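PDB 3BJ6: transcriptional regulator, MarR family from Silicibacter pomeroyi DSS-3, which probably binds DNA as a helix-turn-helix transcriptional regulator of the MarR family, working as a dimer of two like subunits. Local coordinates for residues M4-E7 against T8-Y12; A110-A113 against D114-K118; T132-H135 against K136-A140; T142-F145 against A146-K150. One frame throughout, in Å; residues are numbered along the deposited sequence.

Contact 1 (M4-E7 against T8-Y12)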
loop_
_atom_site.group_PDB
_atom_site.type_symbol
_atom_site.label_atom_id
_atom_site.label_comp_id
_atom_site.label_asym_id
_atom_site.label_seq_id
_atom_site.Cartn_x
_atom_site.Cartn_y
_atom_site.Cartn_z
HETATM N N MSE A 4 -17.134 14.142 15.009
HETATM C CA MSE A 4 -16.004 13.288 14.635
HETATM C C MSE A 4 -15.433 13.639 13.267
HETATM O O MSE A 4 -14.394 13.124 12.888
HETATM C CB MSE A 4 -16.410 11.813 14.676
HETATM C CG MSE A 4 -16.595 11.304 16.081
HETATM SE SE MSE A 4 -14.913 11.360 17.056
HETATM C CE MSE A 4 -13.878 10.060 15.985
ATOM N N THR A 5 -16.089 14.555 12.562
ATOM C CA THR A 5 -15.723 14.852 11.195
ATOM C C THR A 5 -14.254 15.278 11.036
ATOM O O THR A 5 -13.567 14.776 10.145
ATOM C CB THR A 5 -16.660 15.868 10.572
ATOM O OG1 THR A 5 -17.975 15.303 10.520
ATOM C CG2 THR A 5 -16.188 16.249 9.155
ATOM N N HIS A 6 -13.769 16.176 11.880
ATOM C CA HIS A 6 -12.361 16.558 11.796
ATOM C C HIS A 6 -11.461 15.314 11.909
ATOM O O HIS A 6 -10.542 15.135 11.122
ATOM C CB HIS A 6 -11.973 17.587 12.862
ATOM C CG HIS A 6 -10.499 17.630 13.137
ATOM N ND1 HIS A 6 -9.583 18.131 12.230
ATOM C CD2 HIS A 6 -9.771 17.148 14.176
ATOM C CE1 HIS A 6 -8.361 17.980 12.710
ATOM N NE2 HIS A 6 -8.447 17.393 13.892
ATOM N N GLU A 7 -11.717 14.467 12.903
ATOM C CA GLU A 7 -10.852 13.316 13.122
ATOM C C GLU A 7 -10.945 12.304 12.008
ATOM O O GLU A 7 -9.942 11.668 11.694
ATOM C CB GLU A 7 -11.125 12.618 14.468
ATOM C CG GLU A 7 -10.880 13.523 15.695
ATOM C CD GLU A 7 -10.794 12.696 16.975
ATOM O OE1 GLU A 7 -9.945 11.778 17.021
ATOM O OE2 GLU A 7 -11.579 12.954 17.915
ATOM N N THR A 8 -12.139 12.093 11.452
ATOM C CA THR A 8 -12.248 11.090 10.378
ATOM C C THR A 8 -11.713 11.633 9.041
ATOM O O THR A 8 -11.190 10.872 8.229
ATOM C CB THR A 8 -13.693 10.511 10.216
ATOM O OG1 THR A 8 -14.595 11.573 9.919
ATOM C CG2 THR A 8 -14.143 9.851 11.474
ATOM N N ASP A 9 -11.830 12.946 8.828
ATOM C CA ASP A 9 -11.244 13.579 7.661
ATOM C C ASP A 9 -9.723 13.413 7.739
ATOM O O ASP A 9 -9.062 13.099 6.748
ATOM C CB ASP A 9 -11.563 15.087 7.638
ATOM C CG ASP A 9 -12.956 15.416 7.120
ATOM O OD1 ASP A 9 -13.673 14.555 6.596
ATOM O OD2 ASP A 9 -13.318 16.598 7.224
ATOM N N GLN A 10 -9.155 13.649 8.916
ATOM C CA GLN A 10 -7.715 13.509 9.068
ATOM C C GLN A 10 -7.276 12.018 8.884
ATOM O O GLN A 10 -6.293 11.731 8.208
ATOM C CB GLN A 10 -7.304 14.027 10.449
ATOM C CG GLN A 10 -5.774 13.933 10.737
ATOM C CD GLN A 10 -5.443 14.558 12.112
ATOM O OE1 GLN A 10 -5.033 15.701 12.192
ATOM N NE2 GLN A 10 -5.667 13.810 13.169
ATOM N N LEU A 11 -8.011 11.093 9.506
ATOM C CA LEU A 11 -7.683 9.674 9.396
ATOM C C LEU A 11 -7.832 9.229 7.942
ATOM O O LEU A 11 -6.988 8.481 7.427
ATOM C CB LEU A 11 -8.574 8.822 10.321
ATOM C CG LEU A 11 -8.306 7.293 10.286
ATOM C CD1 LEU A 11 -6.837 7.019 10.650
ATOM C CD2 LEU A 11 -9.227 6.569 11.239
ATOM N N TYR A 12 -8.903 9.679 7.283
ATOM C CA TYR A 12 -9.060 9.379 5.867
ATOM C C TYR A 12 -7.854 9.825 5.013
ATOM O O TYR A 12 -7.362 9.075 4.147
ATOM C CB TYR A 12 -10.370 9.959 5.325
ATOM C CG TYR A 12 -10.638 9.625 3.863
ATOM C CD1 TYR A 12 -10.915 8.310 3.459
ATOM C CD2 TYR A 12 -10.653 10.634 2.895
ATOM C CE1 TYR A 12 -11.173 8.004 2.091
ATOM C CE2 TYR A 12 -10.905 10.347 1.539
ATOM C CZ TYR A 12 -11.176 9.025 1.141
ATOM O OH TYR A 12 -11.423 8.723 -0.188
HETATM O O HOH W 1 -5.255 17.140 14.674
HETATM O O HOH W 2 -7.645 11.333 13.099
#

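Contact 2 (A110-A113 against D114-K118)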
loop_
_atom_site.group_PDB
_atom_site.type_symbol
_atom_site.label_atom_id
_atom_site.label_comp_id
_atom_site.label_asym_id
_atom_site.label_seq_id
_atom_site.Cartn_x
_atom_site.Cartn_y
_atom_site.Cartn_z
ATOM N N ALA A 110 23.630 -6.939 4.654
ATOM C CA ALA A 110 24.019 -5.571 4.299
ATOM C C ALA A 110 22.790 -4.721 4.003
ATOM O O ALA A 110 22.674 -3.584 4.477
ATOM C CB ALA A 110 24.989 -5.561 3.093
ATOM N N ILE A 111 21.862 -5.261 3.232
ATOM C CA ILE A 111 20.638 -4.520 2.913
ATOM C C ILE A 111 19.855 -4.150 4.198
ATOM O O ILE A 111 19.444 -2.993 4.397
ATOM C CB ILE A 111 19.752 -5.346 1.917
ATOM C CG1 ILE A 111 20.413 -5.386 0.516
ATOM C CG2 ILE A 111 18.331 -4.748 1.828
ATOM C CD1 ILE A 111 19.770 -6.428 -0.486
ATOM N N ARG A 112 19.686 -5.136 5.070
ATOM C CA ARG A 112 18.937 -4.953 6.314
ATOM C C ARG A 112 19.597 -3.941 7.240
ATOM O O ARG A 112 18.903 -3.138 7.838
ATOM C CB ARG A 112 18.716 -6.300 7.018
ATOM C CG ARG A 112 17.793 -7.257 6.197
ATOM C CD ARG A 112 16.355 -6.689 5.951
ATOM N NE ARG A 112 15.692 -6.618 7.244
ATOM C CZ ARG A 112 15.185 -5.523 7.804
ATOM N NH1 ARG A 112 14.666 -5.628 9.026
ATOM N NH2 ARG A 112 15.165 -4.342 7.165
ATOM N N ALA A 113 20.931 -3.957 7.327
ATOM C CA ALA A 113 21.659 -3.016 8.182
ATOM C C ALA A 113 21.434 -1.605 7.675
ATOM O O ALA A 113 21.210 -0.690 8.462
ATOM C CB ALA A 113 23.157 -3.340 8.210
ATOM N N ASP A 114 21.479 -1.429 6.358
ATOM C CA ASP A 114 21.273 -0.113 5.756
ATOM C C ASP A 114 19.831 0.398 5.979
ATOM O O ASP A 114 19.620 1.546 6.341
ATOM C CB ASP A 114 21.598 -0.200 4.255
ATOM C CG ASP A 114 21.306 1.093 3.521
ATOM O OD1 ASP A 114 21.744 2.153 4.005
ATOM O OD2 ASP A 114 20.656 1.051 2.454
ATOM N N GLU A 115 18.849 -0.460 5.743
ATOM C CA GLU A 115 17.431 -0.124 5.958
ATOM C C GLU A 115 17.140 0.273 7.394
ATOM O O GLU A 115 16.405 1.205 7.627
ATOM C CB GLU A 115 16.538 -1.313 5.579
ATOM C CG GLU A 115 16.582 -1.558 4.079
ATOM C CD GLU A 115 15.818 -2.789 3.636
ATOM O OE1 GLU A 115 15.453 -3.642 4.478
ATOM O OE2 GLU A 115 15.612 -2.898 2.419
HETATM N N MSE A 116 17.696 -0.460 8.350
HETATM C CA MSE A 116 17.459 -0.151 9.755
HETATM C C MSE A 116 18.152 1.123 10.204
HETATM O O MSE A 116 17.610 1.873 11.033
HETATM C CB MSE A 116 17.859 -1.345 10.622
HETATM C CG MSE A 116 16.971 -2.611 10.320
HETATM SE SE MSE A 116 15.008 -2.425 10.599
HETATM C CE MSE A 116 14.640 -1.723 8.789
ATOM N N ALA A 117 19.335 1.394 9.642
ATOM C CA ALA A 117 20.019 2.648 9.946
ATOM C C ALA A 117 19.195 3.821 9.411
ATOM O O ALA A 117 19.086 4.867 10.074
ATOM C CB ALA A 117 21.427 2.658 9.348
ATOM N N LYS A 118 18.615 3.661 8.211
ATOM C CA LYS A 118 17.718 4.701 7.668
ATOM C C LYS A 118 16.422 4.824 8.495
ATOM O O LYS A 118 15.952 5.931 8.766
ATOM C CB LYS A 118 17.423 4.488 6.166
ATOM C CG LYS A 118 18.673 4.723 5.294
ATOM C CD LYS A 118 18.467 4.162 3.895
ATOM C CE LYS A 118 19.487 4.797 2.913
ATOM N NZ LYS A 118 20.898 4.792 3.449
#

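Contact 3 (T132-H135 against K136-A140)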
loop_
_atom_site.group_PDB
_atom_site.type_symbol
_atom_site.label_atom_id
_atom_site.label_comp_id
_atom_site.label_asym_id
_atom_site.label_seq_id
_atom_site.Cartn_x
_atom_site.Cartn_y
_atom_site.Cartn_z
ATOM N N THR A 132 5.195 4.482 18.580
ATOM C CA THR A 132 4.414 3.380 19.101
ATOM C C THR A 132 2.930 3.527 18.717
ATOM O O THR A 132 2.272 2.538 18.372
ATOM C CB THR A 132 4.621 3.261 20.628
ATOM O OG1 THR A 132 5.981 2.836 20.837
ATOM C CG2 THR A 132 3.690 2.234 21.221
ATOM N N ALA A 133 2.414 4.748 18.821
ATOM C CA ALA A 133 1.044 5.049 18.385
ATOM C C ALA A 133 0.896 4.731 16.894
ATOM O O ALA A 133 -0.088 4.091 16.490
ATOM C CB ALA A 133 0.698 6.512 18.647
ATOM N N TYR A 134 1.868 5.148 16.075
ATOM C CA TYR A 134 1.815 4.799 14.679
ATOM C C TYR A 134 1.705 3.265 14.468
ATOM O O TYR A 134 0.867 2.775 13.705
ATOM C CB TYR A 134 3.042 5.339 13.920
ATOM C CG TYR A 134 3.030 4.920 12.464
ATOM C CD1 TYR A 134 2.209 5.576 11.538
ATOM C CD2 TYR A 134 3.874 3.879 11.988
ATOM C CE1 TYR A 134 2.172 5.193 10.206
ATOM C CE2 TYR A 134 3.849 3.511 10.609
ATOM C CZ TYR A 134 2.988 4.153 9.747
ATOM O OH TYR A 134 2.932 3.814 8.396
ATOM N N HIS A 135 2.577 2.508 15.124
ATOM C CA HIS A 135 2.560 1.052 14.988
ATOM C C HIS A 135 1.204 0.455 15.421
ATOM O O HIS A 135 0.603 -0.371 14.699
ATOM C CB HIS A 135 3.706 0.450 15.804
ATOM C CG HIS A 135 3.721 -1.049 15.829
ATOM N ND1 HIS A 135 3.089 -1.779 16.814
ATOM C CD2 HIS A 135 4.339 -1.952 15.028
ATOM C CE1 HIS A 135 3.300 -3.072 16.609
ATOM N NE2 HIS A 135 4.066 -3.205 15.538
ATOM N N LYS A 136 0.716 0.890 16.580
ATOM C CA LYS A 136 -0.537 0.373 17.150
ATOM C C LYS A 136 -1.705 0.633 16.195
ATOM O O LYS A 136 -2.504 -0.281 15.902
ATOM C CB LYS A 136 -0.805 1.006 18.533
ATOM C CG LYS A 136 -1.973 0.412 19.350
ATOM C CD LYS A 136 -2.338 1.386 20.532
ATOM C CE LYS A 136 -3.663 1.066 21.276
ATOM N NZ LYS A 136 -4.032 2.043 22.469
ATOM N N VAL A 137 -1.805 1.869 15.712
ATOM C CA VAL A 137 -2.904 2.247 14.807
ATOM C C VAL A 137 -2.741 1.561 13.441
ATOM O O VAL A 137 -3.715 1.043 12.898
ATOM C CB VAL A 137 -3.044 3.792 14.695
ATOM C CG1 VAL A 137 -4.152 4.185 13.677
ATOM C CG2 VAL A 137 -3.347 4.388 16.080
ATOM N N GLN A 138 -1.517 1.525 12.903
ATOM C CA GLN A 138 -1.250 0.780 11.673
ATOM C C GLN A 138 -1.764 -0.656 11.730
ATOM O O GLN A 138 -2.492 -1.087 10.832
ATOM C CB GLN A 138 0.252 0.757 11.323
ATOM C CG GLN A 138 0.578 0.014 9.980
ATOM C CD GLN A 138 0.502 0.901 8.742
ATOM O OE1 GLN A 138 -0.292 1.842 8.692
ATOM N NE2 GLN A 138 1.384 0.635 7.740
ATOM N N LEU A 139 -1.377 -1.395 12.768
ATOM C CA LEU A 139 -1.798 -2.779 12.871
ATOM C C LEU A 139 -3.299 -2.917 13.142
ATOM O O LEU A 139 -3.945 -3.861 12.640
ATOM C CB LEU A 139 -0.970 -3.540 13.913
ATOM C CG LEU A 139 0.554 -3.759 13.728
ATOM C CD1 LEU A 139 1.104 -4.975 14.580
ATOM C CD2 LEU A 139 0.995 -3.856 12.317
ATOM N N ALA A 140 -3.844 -2.017 13.968
ATOM C CA ALA A 140 -5.281 -2.001 14.251
ATOM C C ALA A 140 -6.101 -1.706 13.005
ATOM O O ALA A 140 -7.102 -2.357 12.769
ATOM C CB ALA A 140 -5.615 -0.992 15.377
#

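Contact 4 (T142-F145 against A146-K150)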
loop_
_atom_site.group_PDB
_atom_site.type_symbol
_atom_site.label_atom_id
_atom_site.label_comp_id
_atom_site.label_asym_id
_atom_site.label_seq_id
_atom_site.Cartn_x
_atom_site.Cartn_y
_atom_site.Cartn_z
ATOM N N THR A 142 -5.114 -2.363 9.881
ATOM C CA THR A 142 -4.987 -3.570 9.036
ATOM C C THR A 142 -6.068 -4.602 9.400
ATOM O O THR A 142 -6.755 -5.117 8.534
ATOM C CB THR A 142 -3.586 -4.148 9.138
ATOM O OG1 THR A 142 -2.652 -3.111 8.780
ATOM C CG2 THR A 142 -3.411 -5.344 8.165
ATOM N N ARG A 143 -6.204 -4.872 10.692
ATOM C CA ARG A 143 -7.221 -5.745 11.253
ATOM C C ARG A 143 -8.645 -5.260 10.960
ATOM O O ARG A 143 -9.520 -6.043 10.613
ATOM C CB ARG A 143 -7.085 -5.664 12.767
ATOM C CG ARG A 143 -7.169 -6.933 13.530
ATOM C CD ARG A 143 -5.755 -7.164 14.135
ATOM N NE ARG A 143 -4.755 -6.815 13.119
ATOM C CZ ARG A 143 -3.415 -6.827 13.273
ATOM N NH1 ARG A 143 -2.645 -6.470 12.226
ATOM N NH2 ARG A 143 -2.846 -7.172 14.459
ATOM N N PHE A 144 -8.878 -3.965 11.189
ATOM C CA PHE A 144 -10.182 -3.356 11.030
ATOM C C PHE A 144 -10.713 -3.542 9.590
ATOM O O PHE A 144 -11.850 -3.947 9.381
ATOM C CB PHE A 144 -10.103 -1.868 11.428
ATOM C CG PHE A 144 -11.385 -1.139 11.229
ATOM C CD1 PHE A 144 -12.446 -1.294 12.134
ATOM C CD2 PHE A 144 -11.560 -0.322 10.128
ATOM C CE1 PHE A 144 -13.652 -0.608 11.923
ATOM C CE2 PHE A 144 -12.751 0.353 9.935
ATOM C CZ PHE A 144 -13.784 0.203 10.814
ATOM N N PHE A 145 -9.861 -3.251 8.600
ATOM C CA PHE A 145 -10.276 -3.390 7.207
ATOM C C PHE A 145 -10.382 -4.871 6.802
ATOM O O PHE A 145 -11.291 -5.244 6.049
ATOM C CB PHE A 145 -9.303 -2.624 6.302
ATOM C CG PHE A 145 -9.410 -1.136 6.452
ATOM C CD1 PHE A 145 -10.622 -0.495 6.221
ATOM C CD2 PHE A 145 -8.300 -0.380 6.798
ATOM C CE1 PHE A 145 -10.723 0.924 6.352
ATOM C CE2 PHE A 145 -8.372 0.994 6.922
ATOM C CZ PHE A 145 -9.577 1.659 6.690
ATOM N N ALA A 146 -9.476 -5.708 7.327
ATOM C CA ALA A 146 -9.599 -7.160 7.109
ATOM C C ALA A 146 -10.977 -7.653 7.540
ATOM O O ALA A 146 -11.642 -8.409 6.789
ATOM C CB ALA A 146 -8.491 -7.928 7.827
ATOM N N ASP A 147 -11.422 -7.211 8.718
ATOM C CA ASP A 147 -12.709 -7.620 9.264
ATOM C C ASP A 147 -13.877 -7.112 8.433
ATOM O O ASP A 147 -14.843 -7.862 8.214
ATOM C CB ASP A 147 -12.903 -7.180 10.715
ATOM C CG ASP A 147 -11.990 -7.930 11.679
ATOM O OD1 ASP A 147 -11.378 -8.955 11.268
ATOM O OD2 ASP A 147 -11.864 -7.473 12.840
ATOM N N LEU A 148 -13.807 -5.850 7.997
ATOM C CA LEU A 148 -14.851 -5.292 7.137
ATOM C C LEU A 148 -14.947 -6.099 5.869
ATOM O O LEU A 148 -16.056 -6.404 5.434
ATOM C CB LEU A 148 -14.599 -3.809 6.810
ATOM C CG LEU A 148 -14.843 -2.774 7.913
ATOM C CD1 LEU A 148 -14.449 -1.372 7.431
ATOM C CD2 LEU A 148 -16.310 -2.760 8.408
ATOM N N ALA A 149 -13.799 -6.436 5.283
ATOM C CA ALA A 149 -13.733 -7.178 4.025
ATOM C C ALA A 149 -14.331 -8.598 4.191
ATOM O O ALA A 149 -15.022 -9.087 3.296
ATOM C CB ALA A 149 -12.299 -7.262 3.509
ATOM N N LYS A 150 -14.063 -9.226 5.336
ATOM C CA LYS A 150 -14.614 -10.553 5.642
ATOM C C LYS A 150 -16.089 -10.531 6.059
ATOM O O LYS A 150 -16.813 -11.461 5.747
ATOM C CB LYS A 150 -13.750 -11.288 6.681
ATOM C CG LYS A 150 -12.564 -12.040 6.058
ATOM C CD LYS A 150 -12.948 -13.512 5.669
ATOM C CE LYS A 150 -12.530 -13.901 4.222
ATOM N NZ LYS A 150 -11.035 -14.025 4.044
#

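Contact 1 (M4-E7 against T8-Y12)
His-6 and Gln-10 lie side by side with their side chains running in the same direction, ring and amide planes 67° apart, and water-mediated links join them. One water spans their ends: it gives a proton to Gln-10 OE1 (2.9 Å) and lies in the plane of the imidazole at its edge, 3.3 Å from His-6 NE2. A second water donates to Glu-7 O (2.7 Å) and accepts from Gln-10 NE2, so the carbonyl of Glu-7 is met by both this water and Leu-11 N.

Backbone hydrogen bonds form a second group, each from a residue to the one four places earlier. Thr-8 N donates to Met-4 O (2.9 Å), Asp-9 N to Thr-5 O (2.8 Å), Gln-10 N to His-6 O, and Leu-11 N to Glu-7 O.

All of this belongs to the beginning of helix 5-16, the N-terminal helix, which in MarR proteins contributes to the dimer interface. Here Gln-10 NE2 also bonds to Thr-132 of the second subunit, while Tyr-12 reaches Arg-43 and Glu-47 of that subunit. Met-4 and Leu-11 both pack on Ser-123 of the same neighbour.

Van der Waals contact makes up the remainder. Thr-5 and Asp-9 lie alongside each other, the methyl CG2 of Thr-5 coming 3.5 Å from Asp-9 OD2. With CG2 anti to the backbone N, Thr-5 turns its OG1 elsewhere, to a hydrogen bond with Asn-2 O.

Contact 2 (A110-A113 against D114-K118)
Helix 102-123 follows the last strand of the winged helix-turn-helix region in this MarR-type fold, and its middle turns carry a salt bridge between residues three apart. Arg-112 NH2 donates to Glu-115 OE1 at 2.8 Å, with an N-H...O angle of 151°. The oxygen lies close to the guanidinium plane, at its edge, and offers its anti lone pair, the one pointing away from OE2; carboxylate and guanidinium are turned 52° against each other. Arg-112 folds back to reach it through successive bends at chi2 and chi3, whereas Glu-115 stays extended beyond CG.

That extended chain runs beside Ile-111, whose methyl CG2 comes 3.3 Å from Glu-115 OE2. The selenomethionine Met-116 approaches the same guanidinium: its terminal methyl CE sits at the edge, near the plane, and its selenium atom SE lies 3.6 Å from Arg-112 NH1. A second ion pair bridges one turn on another side of the helix, Lys-118 NZ meeting Asp-114 OD1 on the syn side at 2.8 Å.

Glu-115 OE1 has a further partner in Arg-43 of helix 40-51, so two arginines share one carboxylate oxygen, an arrangement likely to stabilise its negative charge. Ile-111 packs on Thr-33 of helix 18-35, and Tyr-12 of the second subunit makes a cation-pi contact with Arg-112.

Contact 3 (T132-H135 against K136-A140)
Leu-139, one helical turn after His-135, sets CG over one face of its imidazole. This CG lies 4.2 Å from the centroid of the His-135 ring and only 19° off the normal, a CH-pi contact displaced toward the rim of the ring, and the methyl CD1 of Leu-139 comes to 3.5 Å from His-135 CE1. His-135 carries CG anti to the backbone N, Leu-139 anti to its carbonyl carbon, and the side chains slant across each other. NE2 of the imidazole is hydrogen-bonded to Gln-13 OE1 of the second subunit, which should restrict rotation of the ring while Leu-139 backs its face.

Tyr-134 and Gln-138 are arranged differently, running side by side in one direction with ring and amide planes 36° apart. Their polar ends lie near each other, Tyr-134 OH being 3.6 Å from Gln-138 NE2, yet each is engaged across the dimer. Tyr-134 OH bonds to Gln-138 OE1 of the second subunit, and the reciprocal pair forms as well; Gln-138 NE2 is taken by Ala-14 O of that subunit. A bend at chi2 (87°) carries the amide of Gln-138 to these partners.

Beneath the side chains, regular i to i+4 bonds continue, among them Gln-138 N to Tyr-134 O (2.8 Å) and Val-137 N to Ala-133 O (2.9 Å).

This part of helix 128-151, the C-terminal helix of the MarR dimerisation region, meets its own copy through the Tyr-134 and Gln-138 pairs, and the second subunit's helices 5-16 and 18-35 through Gln-13, Ala-14 and Leu-21.

Contact 4 (T142-F145 against A146-K150)
Thr-142 O receives the backbone N of Ala-146 at 3.0 Å and is also met by Asn-24 ND2 of the second subunit, so two donors share this carbonyl. The hydroxyl OG1 of Thr-142 turns back along the helix to a hydrogen bond with Gln-138 O.

At Arg-143 the carbonyl O takes Asp-147 N at 2.9 Å, the next bond of the same helical ladder.

Phe-144 then brings its ring to Leu-148, one turn further on. The two slant across one another, Leu-148 CD1 reaching 3.5 Å from Phe-144 CE2, while Leu-148 CG lies 4.2 Å above the plane of the Phe-144 ring, shifted toward its rim. Such apolar residues near the C-terminal end of helix 128-151 belong to the dimerisation region of the MarR fold, and here the ring of Phe-144 also meets Phe-122 of the second subunit, their planes at about 60°.

Phe-145 lies next to this pair: CD2 of Phe-144 stands 4.0 Å above one face of the Phe-145 ring, off toward the rim. Leu-148 CD1 touches it too, 4.1 Å from Phe-145 CD1, so one methyl contacts both rings. Phe-145, which is buried, also packs on Ile-25 of the second subunit.

In the fold
Along the chain the four contacts come in series, contact 1 on helix 5-16, contact 2 on helix 102-123, and contacts 3 and 4 on helix 128-151, where their centres lie about 15 Å apart. The centre of contact 1 is about 17 Å from that of contact 3 and about 19 Å from that of contact 4, all three on the same side of the chain's centre as one another. Contact 2 stands farther off, its centre about 22 Å, 31 Å and 35 Å from the centres of contacts 3, 4 and 1. Every one touches the second subunit, so turns distant within one chain all contribute to the dimer that probably presents two helix-turn-helix units to DNA.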